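Polymeric immunoglobulin receptor (Mus musculus, PDB 4NOB) probably binds polymeric immunoglobulins for transport across epithelia, its first V-type immunoglobulin domain being the part described here. Local coordinates at residues A[58-61]-A[62-66]. Numbering follows the deposited sequence.
Sequences GYLS and KEYSG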
loop_
_atom_site.group_PDB
_atom_site.type_symbol
_atom_site.label_atom_id
_atom_site.label_comp_id
_atom_site.label_asym_id
_atom_site.label_seq_id
_atom_site.Cartn_x
_atom_site.Cartn_y
_atom_site.Cartn_z
ATOM N N GLY A 58 -12.708 3.551 3.749
ATOM C CA GLY A 58 -13.523 2.615 3.000
ATOM C C GLY A 58 -13.558 2.853 1.506
ATOM O O GLY A 58 -14.473 2.341 0.859
ATOM N N TYR A 59 -12.618 3.518 0.907
ATOM C CA TYR A 59 -12.587 3.703 -0.523
ATOM C C TYR A 59 -11.782 2.592 -1.171
ATOM O O TYR A 59 -10.731 2.203 -0.614
ATOM C CB TYR A 59 -11.915 5.043 -0.923
ATOM C CG TYR A 59 -11.729 5.220 -2.366
ATOM C CD1 TYR A 59 -12.800 5.616 -3.155
ATOM C CD2 TYR A 59 -10.531 4.882 -3.025
ATOM C CE1 TYR A 59 -12.618 5.768 -4.524
ATOM C CE2 TYR A 59 -10.370 4.948 -4.366
ATOM C CZ TYR A 59 -11.396 5.421 -5.124
ATOM O OH TYR A 59 -11.266 5.463 -6.485
ATOM N N LEU A 60 -12.283 2.086 -2.285
ATOM C CA LEU A 60 -11.620 1.078 -3.048
ATOM C C LEU A 60 -11.660 1.366 -4.524
ATOM O O LEU A 60 -12.753 1.573 -5.058
ATOM C CB LEU A 60 -12.189 -0.321 -2.790
ATOM C CG LEU A 60 -11.413 -1.573 -3.301
ATOM C CD1 LEU A 60 -10.142 -1.680 -2.425
ATOM C CD2 LEU A 60 -12.236 -2.824 -3.233
ATOM N N SER A 61 -10.549 1.318 -5.238
ATOM C CA SER A 61 -10.538 1.409 -6.661
ATOM C C SER A 61 -11.120 0.181 -7.283
ATOM O O SER A 61 -10.926 -0.934 -6.819
ATOM C CB SER A 61 -9.079 1.501 -7.131
ATOM O OG SER A 61 -9.002 1.347 -8.580
ATOM N N LYS A 62 -11.804 0.353 -8.425
ATOM C CA LYS A 62 -12.305 -0.832 -9.128
ATOM C C LYS A 62 -11.187 -1.765 -9.534
ATOM O O LYS A 62 -11.416 -2.976 -9.717
ATOM C CB LYS A 62 -13.104 -0.390 -10.368
ATOM C CG LYS A 62 -12.295 0.272 -11.425
ATOM C CD LYS A 62 -13.209 0.879 -12.524
ATOM C CE LYS A 62 -12.341 1.626 -13.524
ATOM N NZ LYS A 62 -13.274 2.374 -14.455
ATOM N N GLU A 63 -9.937 -1.286 -9.644
ATOM C CA GLU A 63 -8.856 -2.159 -9.968
ATOM C C GLU A 63 -8.567 -3.193 -8.876
ATOM O O GLU A 63 -7.855 -4.194 -9.138
ATOM C CB GLU A 63 -7.580 -1.356 -10.141
ATOM C CG GLU A 63 -7.638 -0.336 -11.268
ATOM C CD GLU A 63 -8.100 -0.873 -12.573
ATOM O OE1 GLU A 63 -7.835 -2.088 -12.890
ATOM O OE2 GLU A 63 -8.773 -0.068 -13.303
ATOM N N TYR A 64 -9.025 -2.914 -7.655
ATOM C CA TYR A 64 -8.830 -3.802 -6.516
ATOM C C TYR A 64 -10.109 -4.487 -6.021
ATOM O O TYR A 64 -10.075 -5.177 -5.024
ATOM C CB TYR A 64 -8.229 -3.014 -5.357
ATOM C CG TYR A 64 -6.760 -2.770 -5.395
ATOM C CD1 TYR A 64 -5.967 -3.191 -6.429
ATOM C CD2 TYR A 64 -6.137 -2.156 -4.345
ATOM C CE1 TYR A 64 -4.580 -2.969 -6.383
ATOM C CE2 TYR A 64 -4.755 -1.950 -4.311
ATOM C CZ TYR A 64 -4.008 -2.314 -5.358
ATOM O OH TYR A 64 -2.631 -2.109 -5.306
ATOM N N SER A 65 -11.227 -4.409 -6.756
ATOM C CA SER A 65 -12.480 -5.060 -6.351
ATOM C C SER A 65 -12.161 -6.526 -6.136
ATOM O O SER A 65 -11.547 -7.223 -6.932
ATOM C CB SER A 65 -13.531 -4.989 -7.474
ATOM O OG SER A 65 -14.063 -3.654 -7.542
ATOM N N GLY A 66 -12.611 -7.027 -5.016
ATOM C CA GLY A 66 -12.440 -8.401 -4.682
ATOM C C GLY A 66 -11.063 -8.893 -4.258
ATOM O O GLY A 66 -10.914 -10.158 -4.037
#
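Ser61 grips the short 3-10 turn of 62-64 twice. Its OG accepts a hydrogen bond from Glu63 N at 3.0 Å, while its carbonyl O takes Tyr64 N at 2.9 Å, the donor lying 51° out of the carbonyl plane. Chi1 of Ser61 (170°) swings OG opposite the backbone N and beside the carbonyl carbon, which brings the hydroxyl to the start of the turn, where the bond from Glu63 N, two residues on, closes an ST turn. Glu63 CB and CG also pack against this oxygen, CB at 3.4 Å.

Leu60 lies against the far end of the turn, its side chain crossing that of Tyr64 at about a right angle. CD1 touches Tyr64 CB at 3.7 Å and sits at the edge of the ring, near its plane; CD2 lies 3.8 Å from Ser65 CA and also meets Tyr64 O. Were Leu60 cut back to an alanine, the methyl contacts with Tyr64 CB and Ser65 CA would be lost and a gap would probably open on that side of the turn.

The tight part thus gathers round Ser61 and the buried Tyr64, whereas Lys62 runs extended away from the contact and Glu63 is exposed. In this V-set domain the turn links strand 59-60, at the sheet edge beside strand 54-55, to strand 68-73; the Tyr64 ring extends away from the turn into the domain, touching Leu53 and Asp90, and its OH is hydrogen-bonded to Trp41 NE1 of strand 39-44.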